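Local coordinates for glycosyl hydrolases family 2, sugar binding domain protein (Bacteroides uniformis str. 3978 T3 ii, PDB 6D1P) that probably hydrolyses beta-glucuronides, as a family 2 glycoside hydrolase of a human gut bacterium, at residues His365-Gly370 with Glu412-His417; Pro418-Trp423 with Pro459-Ala464; Ser549-Ile554 with His624-Ser629. One frame throughout, in Å; residues are numbered along the deposited sequence.

Contact 1 of 3, residues His365-Gly370 with Glu412-His417; sequences HYQQSG and EQHRNH
Gln367 reaches across to Gln413 and joins the two segments directly. Its NE2 gives a hydrogen bond to Gln413 OE1 at 3.0 Å, and the N-H points almost straight at the oxygen (168°). The acceptor lies in the amide plane of Gln367, while the donor sits tilted from the carbonyl plane of Gln413. The two side chains cross at about a right angle, with their amide planes 63° apart. Gln367 holds CG opposite the backbone N (chi1 174°) and stays extended beyond it, which carries the amide over to Gln413. On the way, its CG passes 3.6 Å from His414 CE1.

Both segments belong to the TIM barrel domain. The 365-370 loop follows strand 360-362 and leads into helix 370-379, with Ser369 as N-cap. Residues 412-414 lie on helix 397-414, and His414 to His417 form a type I beta turn.

One water binds three groups here. It accepts from Gln367 NE2, donates to Gln368 O, and lies 2.7 Å from His414 NE2. The His414 ring turns its edge to the loop, with CE1 3.4 Å from Gln368 O. Its other nitrogen, ND1, is bonded to Glu385, so both ring nitrogens have partners and the ring's rotation is fixed. Gln368 leaves its backbone away from the helix, and its OE1 accepts from Arg330.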
loop_
_atom_site.group_PDB
_atom_site.type_symbol
_atom_site.label_atom_id
_atom_site.label_comp_id
_atom_site.label_asym_id
_atom_site.label_seq_id
_atom_site.Cartn_x
_atom_site.Cartn_y
_atom_site.Cartn_z
ATOM N N HIS A 365 -15.430 2.588 21.549
ATOM C CA HIS A 365 -15.876 1.206 21.613
ATOM C C HIS A 365 -14.761 0.267 22.052
ATOM O O HIS A 365 -14.730 -0.901 21.655
ATOM C CB HIS A 365 -16.453 0.776 20.262
ATOM C CG HIS A 365 -17.600 1.619 19.808
ATOM N ND1 HIS A 365 -18.687 1.897 20.617
ATOM C CD2 HIS A 365 -17.829 2.263 18.639
ATOM C CE1 HIS A 365 -19.544 2.656 19.955
ATOM N NE2 HIS A 365 -19.044 2.895 18.754
ATOM N N TYR A 366 -13.849 0.748 22.887
ATOM C CA TYR A 366 -12.717 -0.077 23.294
ATOM C C TYR A 366 -12.056 0.578 24.503
ATOM O O TYR A 366 -12.237 1.774 24.764
ATOM C CB TYR A 366 -11.714 -0.248 22.138
ATOM C CG TYR A 366 -11.570 1.028 21.342
ATOM C CD1 TYR A 366 -10.765 2.068 21.799
ATOM C CD2 TYR A 366 -12.279 1.216 20.155
ATOM C CE1 TYR A 366 -10.639 3.255 21.073
ATOM C CE2 TYR A 366 -12.166 2.399 19.414
ATOM C CZ TYR A 366 -11.349 3.418 19.891
ATOM O OH TYR A 366 -11.247 4.585 19.186
ATOM N N GLN A 367 -11.317 -0.233 25.252
ATOM C CA GLN A 367 -10.389 0.293 26.241
ATOM C C GLN A 367 -9.463 1.330 25.611
ATOM O O GLN A 367 -8.892 1.102 24.538
ATOM C CB GLN A 367 -9.568 -0.856 26.832
ATOM C CG GLN A 367 -8.463 -0.421 27.776
ATOM C CD GLN A 367 -7.775 -1.595 28.454
ATOM O OE1 GLN A 367 -8.225 -2.751 28.362
ATOM N NE2 GLN A 367 -6.670 -1.305 29.141
ATOM N N GLN A 368 -9.309 2.468 26.278
ATOM C CA GLN A 368 -8.462 3.538 25.768
ATOM C C GLN A 368 -7.251 3.712 26.674
ATOM O O GLN A 368 -7.173 3.115 27.749
ATOM C CB GLN A 368 -9.260 4.843 25.618
ATOM C CG GLN A 368 -10.379 4.695 24.602
ATOM C CD GLN A 368 -10.909 5.988 24.043
ATOM O OE1 GLN A 368 -10.552 7.081 24.487
ATOM N NE2 GLN A 368 -11.771 5.874 23.045
ATOM N N SER A 369 -6.280 4.502 26.191
ATOM C CA SER A 369 -5.025 4.758 26.906
ATOM C C SER A 369 -5.241 5.097 28.379
ATOM O O SER A 369 -6.110 5.896 28.724
ATOM C CB SER A 369 -4.279 5.918 26.238
ATOM O OG SER A 369 -3.243 6.405 27.071
ATOM N N GLY A 370 -4.407 4.504 29.238
ATOM C CA GLY A 370 -4.419 4.838 30.652
ATOM C C GLY A 370 -4.256 6.325 30.917
ATOM O O GLY A 370 -4.721 6.817 31.950
ATOM N N GLU A 412 -9.413 -5.429 35.090
ATOM C CA GLU A 412 -8.271 -5.540 35.990
ATOM C C GLU A 412 -7.329 -4.348 35.868
ATOM O O GLU A 412 -6.758 -3.911 36.873
ATOM C CB GLU A 412 -7.527 -6.848 35.736
ATOM C CG GLU A 412 -8.164 -8.025 36.477
ATOM C CD GLU A 412 -7.493 -9.347 36.181
ATOM O OE1 GLU A 412 -6.583 -9.378 35.311
ATOM O OE2 GLU A 412 -7.886 -10.358 36.804
ATOM N N GLN A 413 -7.178 -3.793 34.662
ATOM C CA GLN A 413 -6.222 -2.722 34.428
ATOM C C GLN A 413 -6.756 -1.343 34.793
ATOM O O GLN A 413 -5.956 -0.437 35.041
ATOM C CB GLN A 413 -5.764 -2.747 32.958
ATOM C CG GLN A 413 -4.746 -3.866 32.672
ATOM C CD GLN A 413 -4.589 -4.208 31.188
ATOM O OE1 GLN A 413 -4.840 -3.386 30.310
ATOM N NE2 GLN A 413 -4.170 -5.428 30.915
ATOM N N HIS A 414 -8.075 -1.151 34.841
ATOM C CA HIS A 414 -8.645 0.163 35.119
ATOM C C HIS A 414 -9.509 0.229 36.375
ATOM O O HIS A 414 -10.072 1.293 36.661
ATOM C CB HIS A 414 -9.478 0.638 33.921
ATOM C CG HIS A 414 -8.657 1.032 32.744
ATOM N ND1 HIS A 414 -9.212 1.434 31.548
ATOM C CD2 HIS A 414 -7.315 1.094 32.577
ATOM C CE1 HIS A 414 -8.246 1.724 30.695
ATOM N NE2 HIS A 414 -7.085 1.532 31.299
ATOM N N ARG A 415 -9.632 -0.856 37.139
ATOM C CA ARG A 415 -10.585 -0.845 38.246
ATOM C C ARG A 415 -10.230 0.142 39.351
ATOM O O ARG A 415 -11.117 0.527 40.115
ATOM C CB ARG A 415 -10.708 -2.222 38.850
ATOM C CG ARG A 415 -9.428 -2.754 39.406
ATOM C CD ARG A 415 -9.709 -4.135 39.910
ATOM N NE ARG A 415 -8.544 -4.994 39.987
ATOM C CZ ARG A 415 -8.640 -6.317 40.002
ATOM N NH1 ARG A 415 -9.840 -6.874 39.932
ATOM N NH2 ARG A 415 -7.558 -7.080 40.069
ATOM N N ASN A 416 -8.972 0.559 39.472
ATOM C CA ASN A 416 -8.622 1.513 40.512
ATOM C C ASN A 416 -9.045 2.936 40.176
ATOM O O ASN A 416 -8.945 3.812 41.041
ATOM C CB ASN A 416 -7.111 1.489 40.784
ATOM C CG ASN A 416 -6.634 0.169 41.371
ATOM O OD1 ASN A 416 -7.430 -0.704 41.716
ATOM N ND2 ASN A 416 -5.321 0.028 41.506
ATOM N N HIS A 417 -9.509 3.196 38.958
ATOM C CA HIS A 417 -9.875 4.556 38.591
ATOM C C HIS A 417 -11.249 4.892 39.148
ATOM O O HIS A 417 -12.233 4.234 38.784
ATOM C CB HIS A 417 -9.867 4.737 37.085
ATOM C CG HIS A 417 -8.508 4.625 36.482
ATOM N ND1 HIS A 417 -7.586 5.647 36.535
ATOM C CD2 HIS A 417 -7.900 3.601 35.840
ATOM C CE1 HIS A 417 -6.472 5.266 35.942
ATOM N NE2 HIS A 417 -6.637 4.028 35.508
HETATM O O HOH W 1 -5.548 1.455 29.020
#

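Contact 2 of 3, residues Pro418-Trp423 with Pro459-Ala464; sequences PSVILW and PTRSTA
Arg461 NE donates to Val420 O at 2.6 Å. The oxygen lies in the guanidinium plane, but NE stands above the carbonyl plane, 47° out of it. The other guanidinium nitrogens bond elsewhere: NH2 to the carbonyls of Arg415 and His417, and NH1 in a salt bridge to Asp458. Asp458 also accepts from Trp423 NE1, so one carboxylate holds both side chains. Three backbone bonds join the strands. Trp423 N bonds to Ser462 O at 3.0 Å and Ala464 N to Trp423 O at 2.9 Å, while Ser462 N to Ile421 O is weak.

Arg461 CG lies opposite the carbonyl carbon, beside the backbone N (chi1 -65°), and the chain then runs extended to NE. Arg461 CD meets the indole 3.7 Å from Trp423 NE1, with the guanidinium and indole planes 49° apart. Val420 CG1 lies over one face of the ring. On the side of the sheet with Leu422 and Ser462, Leu422 CD2 rests 3.6 Å from Ser462 CB and touches Ala464.

Leu422 pairs with Ser462 and Trp423 with Thr463, both in parallel register. Strand 420-432, helix 440-457 and strand 462-466 form a beta-alpha-beta unit, the repeating element of a TIM barrel.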
loop_
_atom_site.group_PDB
_atom_site.type_symbol
_atom_site.label_atom_id
_atom_site.label_comp_id
_atom_site.label_asym_id
_atom_site.label_seq_id
_atom_site.Cartn_x
_atom_site.Cartn_y
_atom_site.Cartn_z
ATOM N N PRO A 418 -11.368 5.896 40.014
ATOM C CA PRO A 418 -12.702 6.274 40.495
ATOM C C PRO A 418 -13.591 6.817 39.399
ATOM O O PRO A 418 -14.818 6.741 39.535
ATOM C CB PRO A 418 -12.405 7.335 41.564
ATOM C CG PRO A 418 -11.090 7.907 41.154
ATOM C CD PRO A 418 -10.314 6.761 40.564
ATOM N N SER A 419 -13.023 7.344 38.304
ATOM C CA SER A 419 -13.860 7.909 37.251
ATOM C C SER A 419 -14.772 6.869 36.610
ATOM O O SER A 419 -15.809 7.236 36.045
ATOM C CB SER A 419 -12.995 8.583 36.176
ATOM O OG SER A 419 -12.168 7.642 35.511
ATOM N N VAL A 420 -14.430 5.589 36.703
ATOM C CA VAL A 420 -15.128 4.547 35.957
ATOM C C VAL A 420 -16.311 4.034 36.765
ATOM O O VAL A 420 -16.141 3.506 37.869
ATOM C CB VAL A 420 -14.185 3.390 35.600
ATOM C CG1 VAL A 420 -14.988 2.242 35.029
ATOM C CG2 VAL A 420 -13.109 3.866 34.601
ATOM N N ILE A 421 -17.503 4.147 36.194
ATOM C CA ILE A 421 -18.693 3.586 36.812
ATOM C C ILE A 421 -19.371 2.527 35.953
ATOM O O ILE A 421 -20.187 1.756 36.481
ATOM C CB ILE A 421 -19.694 4.700 37.176
ATOM C CG1 ILE A 421 -20.026 5.522 35.945
ATOM C CG2 ILE A 421 -19.109 5.605 38.216
ATOM C CD1 ILE A 421 -21.149 6.451 36.143
ATOM N N LEU A 422 -19.071 2.430 34.658
ATOM C CA LEU A 422 -19.758 1.486 33.795
ATOM C C LEU A 422 -18.755 0.710 32.964
ATOM O O LEU A 422 -17.922 1.309 32.279
ATOM C CB LEU A 422 -20.763 2.190 32.881
ATOM C CG LEU A 422 -22.021 2.713 33.576
ATOM C CD1 LEU A 422 -22.799 3.633 32.662
ATOM C CD2 LEU A 422 -22.906 1.574 34.087
ATOM N N TRP A 423 -18.827 -0.620 33.053
ATOM C CA TRP A 423 -18.174 -1.514 32.106
ATOM C C TRP A 423 -19.178 -1.878 31.022
ATOM O O TRP A 423 -20.214 -2.488 31.316
ATOM C CB TRP A 423 -17.677 -2.785 32.785
ATOM C CG TRP A 423 -16.718 -2.615 33.925
ATOM C CD1 TRP A 423 -16.836 -3.153 35.174
ATOM C CD2 TRP A 423 -15.480 -1.890 33.918
ATOM N NE1 TRP A 423 -15.754 -2.802 35.944
ATOM C CE2 TRP A 423 -14.906 -2.031 35.197
ATOM C CE3 TRP A 423 -14.798 -1.141 32.954
ATOM C CZ2 TRP A 423 -13.692 -1.433 35.542
ATOM C CZ3 TRP A 423 -13.590 -0.562 33.289
ATOM C CH2 TRP A 423 -13.045 -0.713 34.568
ATOM N N PRO A 459 -17.624 -6.513 41.459
ATOM C CA PRO A 459 -19.001 -6.276 41.909
ATOM C C PRO A 459 -19.327 -4.813 42.141
ATOM O O PRO A 459 -20.514 -4.481 42.228
ATOM C CB PRO A 459 -19.086 -7.071 43.218
ATOM C CG PRO A 459 -17.977 -8.032 43.160
ATOM C CD PRO A 459 -16.878 -7.371 42.384
ATOM N N THR A 460 -18.323 -3.923 42.227
ATOM C CA THR A 460 -18.585 -2.537 42.625
ATOM C C THR A 460 -19.081 -1.663 41.483
ATOM O O THR A 460 -19.356 -0.481 41.716
ATOM C CB THR A 460 -17.335 -1.868 43.236
ATOM O OG1 THR A 460 -16.435 -1.450 42.194
ATOM C CG2 THR A 460 -16.603 -2.810 44.199
ATOM N N ARG A 461 -19.202 -2.187 40.261
ATOM C CA ARG A 461 -19.593 -1.354 39.130
ATOM C C ARG A 461 -20.705 -2.023 38.342
ATOM O O ARG A 461 -20.955 -3.221 38.479
ATOM C CB ARG A 461 -18.398 -1.049 38.237
ATOM C CG ARG A 461 -17.339 -0.192 38.933
ATOM C CD ARG A 461 -16.302 0.270 37.936
ATOM N NE ARG A 461 -15.270 1.131 38.496
ATOM C CZ ARG A 461 -14.269 0.698 39.252
ATOM N NH1 ARG A 461 -14.181 -0.580 39.585
ATOM N NH2 ARG A 461 -13.364 1.558 39.696
ATOM N N SER A 462 -21.388 -1.230 37.526
ATOM C CA SER A 462 -22.487 -1.744 36.718
ATOM C C SER A 462 -22.039 -2.050 35.288
ATOM O O SER A 462 -21.162 -1.380 34.730
ATOM C CB SER A 462 -23.660 -0.759 36.694
ATOM O OG SER A 462 -24.274 -0.716 37.965
ATOM N N THR A 463 -22.653 -3.084 34.708
ATOM C CA THR A 463 -22.487 -3.411 33.305
ATOM C C THR A 463 -23.510 -2.657 32.469
ATOM O O THR A 463 -24.626 -2.373 32.919
ATOM C CB THR A 463 -22.633 -4.914 33.053
ATOM O OG1 THR A 463 -23.970 -5.319 33.336
ATOM C CG2 THR A 463 -21.666 -5.705 33.910
ATOM N N ALA A 464 -23.105 -2.315 31.245
ATOM C CA ALA A 464 -23.977 -1.684 30.267
ATOM C C ALA A 464 -23.747 -2.331 28.898
ATOM O O ALA A 464 -22.719 -2.974 28.666
ATOM C CB ALA A 464 -23.725 -0.167 30.198
#

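Contact 3 of 3, residues Ser549-Ile554 with His624-Ser629; sequences SESYII and HIYGHS
Ile554 lays its CD1 methyl over one face of the Tyr626 ring, with Ile554 CD1 only 3.3 Å from Tyr626 CE1. The methyl is also 3.6 Å from Tyr626 CD1, so it sits over the CE1 side of the ring. The two side chains cross obliquely.

At the far end of the ring, Tyr626 OH meets Ser551 OG at 2.7 Å. This is a hydrogen bond in which either hydroxyl may be the donor. The serine oxygen lies near the ring plane, at its edge. Ser551 OG also bonds to Met523 N. The buried phenol oxygen has two partners, Ser551 OG and His522 ND1. Tyr626 CG lies beside the carbonyl carbon (chi1 167°), and this brings the ring to the first turn of the helix.

A water lies between Glu550 OE2 and Ser629 OG. It donates to Ser629 OG, but its contact with the carboxylate is implausibly short and doubtful. Ser629 has its main polar partner in His522. The carboxylate is held by the backbone N of Gly520 and of Glu608.

Ser549 is the N-cap of helix 550-564, and its OG accepts from Tyr552 N at 3.0 Å. The first turn of this TIM-barrel-domain helix packs against residues 624-629, which continue from strand 623-625. Strand 641-647, the antiparallel neighbour of 623-625, falls in the DUF4982 family region and also backs the site, with Tyr646 touching Ile554. The contact thus joins the barrel domain to that sheet.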
loop_
_atom_site.group_PDB
_atom_site.type_symbol
_atom_site.label_atom_id
_atom_site.label_comp_id
_atom_site.label_asym_id
_atom_site.label_seq_id
_atom_site.Cartn_x
_atom_site.Cartn_y
_atom_site.Cartn_z
ATOM N N SER A 549 -25.591 21.247 7.676
ATOM C CA SER A 549 -25.079 22.540 8.114
ATOM C C SER A 549 -24.892 22.579 9.635
ATOM O O SER A 549 -25.490 21.810 10.395
ATOM C CB SER A 549 -26.040 23.648 7.712
ATOM O OG SER A 549 -27.203 23.544 8.529
ATOM N N GLU A 550 -24.036 23.498 10.075
ATOM C CA GLU A 550 -23.959 23.789 11.500
ATOM C C GLU A 550 -25.251 24.406 12.001
ATOM O O GLU A 550 -25.618 24.207 13.164
ATOM C CB GLU A 550 -22.775 24.709 11.798
ATOM C CG GLU A 550 -21.412 24.044 11.514
ATOM C CD GLU A 550 -20.239 24.737 12.209
ATOM O OE1 GLU A 550 -20.202 24.799 13.469
ATOM O OE2 GLU A 550 -19.345 25.224 11.471
ATOM N N SER A 551 -25.954 25.136 11.132
ATOM C CA SER A 551 -27.189 25.800 11.530
ATOM C C SER A 551 -28.205 24.796 12.035
ATOM O O SER A 551 -28.878 25.029 13.053
ATOM C CB SER A 551 -27.759 26.580 10.353
ATOM O OG SER A 551 -26.829 27.552 9.920
ATOM N N TYR A 552 -28.319 23.660 11.339
ATOM C CA TYR A 552 -29.265 22.658 11.775
ATOM C C TYR A 552 -28.822 22.041 13.093
ATOM O O TYR A 552 -29.598 21.982 14.057
ATOM C CB TYR A 552 -29.460 21.586 10.709
ATOM C CG TYR A 552 -30.347 20.499 11.236
ATOM C CD1 TYR A 552 -31.724 20.703 11.383
ATOM C CD2 TYR A 552 -29.812 19.290 11.659
ATOM C CE1 TYR A 552 -32.549 19.696 11.908
ATOM C CE2 TYR A 552 -30.627 18.287 12.185
ATOM C CZ TYR A 552 -31.993 18.493 12.300
ATOM O OH TYR A 552 -32.779 17.492 12.824
ATOM N N ILE A 553 -27.565 21.606 13.172
ATOM C CA ILE A 553 -27.188 20.817 14.338
ATOM C C ILE A 553 -27.190 21.668 15.599
ATOM O O ILE A 553 -27.392 21.150 16.701
ATOM C CB ILE A 553 -25.833 20.122 14.125
ATOM C CG1 ILE A 553 -25.797 18.818 14.932
ATOM C CG2 ILE A 553 -24.673 21.026 14.529
ATOM C CD1 ILE A 553 -26.752 17.756 14.415
ATOM N N ILE A 554 -26.963 22.975 15.466
ATOM C CA ILE A 554 -26.956 23.851 16.633
ATOM C C ILE A 554 -28.337 23.877 17.282
ATOM O O ILE A 554 -28.479 23.744 18.504
ATOM C CB ILE A 554 -26.474 25.251 16.207
ATOM C CG1 ILE A 554 -24.939 25.278 16.222
ATOM C CG2 ILE A 554 -27.089 26.350 17.067
ATOM C CD1 ILE A 554 -24.345 26.326 15.343
ATOM N N HIS A 624 -20.830 33.657 23.164
ATOM C CA HIS A 624 -20.434 33.315 21.798
ATOM C C HIS A 624 -21.566 33.679 20.861
ATOM O O HIS A 624 -22.623 33.045 20.885
ATOM C CB HIS A 624 -20.088 31.826 21.642
ATOM C CG HIS A 624 -19.676 31.437 20.242
ATOM N ND1 HIS A 624 -18.356 31.356 19.842
ATOM C CD2 HIS A 624 -20.415 31.123 19.151
ATOM C CE1 HIS A 624 -18.300 30.996 18.571
ATOM N NE2 HIS A 624 -19.536 30.853 18.127
ATOM N N ILE A 625 -21.335 34.685 20.028
ATOM C CA ILE A 625 -22.261 34.981 18.949
ATOM C C ILE A 625 -22.137 33.894 17.898
ATOM O O ILE A 625 -21.034 33.589 17.428
ATOM C CB ILE A 625 -21.954 36.355 18.346
ATOM C CG1 ILE A 625 -21.967 37.434 19.442
ATOM C CG2 ILE A 625 -22.917 36.648 17.209
ATOM C CD1 ILE A 625 -21.272 38.730 19.031
ATOM N N TYR A 626 -23.261 33.304 17.522
ATOM C CA TYR A 626 -23.225 32.293 16.484
ATOM C C TYR A 626 -22.961 32.960 15.138
ATOM O O TYR A 626 -23.737 33.812 14.694
ATOM C CB TYR A 626 -24.524 31.484 16.468
ATOM C CG TYR A 626 -24.667 30.634 15.234
ATOM C CD1 TYR A 626 -23.612 29.832 14.784
ATOM C CD2 TYR A 626 -25.840 30.645 14.493
ATOM C CE1 TYR A 626 -23.741 29.067 13.633
ATOM C CE2 TYR A 626 -25.977 29.880 13.352
ATOM C CZ TYR A 626 -24.926 29.093 12.932
ATOM O OH TYR A 626 -25.066 28.341 11.788
ATOM N N GLY A 627 -21.865 32.564 14.487
ATOM C CA GLY A 627 -21.563 33.048 13.157
ATOM C C GLY A 627 -20.119 33.465 12.943
ATOM O O GLY A 627 -19.814 34.078 11.925
ATOM N N HIS A 628 -19.222 33.147 13.880
ATOM C CA HIS A 628 -17.803 33.424 13.673
ATOM C C HIS A 628 -17.293 32.808 12.371
ATOM O O HIS A 628 -16.434 33.387 11.693
ATOM C CB HIS A 628 -16.986 32.885 14.842
ATOM C CG HIS A 628 -17.039 33.727 16.071
ATOM N ND1 HIS A 628 -15.973 34.492 16.490
ATOM C CD2 HIS A 628 -18.013 33.901 16.995
ATOM C CE1 HIS A 628 -16.291 35.111 17.610
ATOM N NE2 HIS A 628 -17.523 34.770 17.939
ATOM N N SER A 629 -17.789 31.615 12.019
ATOM C CA SER A 629 -17.389 30.934 10.797
ATOM C C SER A 629 -18.417 31.096 9.682
ATOM O O SER A 629 -18.425 30.307 8.732
ATOM C CB SER A 629 -17.118 29.449 11.074
ATOM O OG SER A 629 -18.318 28.712 11.307
HETATM O O HOH W 2 -17.245 25.961 12.418
#

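All three contacts are largely buried, but they join different parts of the fold. Contacts 1 and 2 lie wholly in the TIM barrel domain, with centres 11 Å apart, and they touch. Helix 397-414 of contact 1 is followed in the chain by strand 420-432 of contact 2, after a short turn. The arginine of contact 2 also bonds to that turn, and Trp423 CH2 packs on His414 CB at 3.9 Å. Contact 3 stands apart, about 17 Å from contact 1 between nearest atoms. It ties a barrel-domain helix to a different sheet. Contact 2 relies on strand pairing, contact 1 on amides and a water, and contact 3 on a tyrosine, a methyl and hydroxyls.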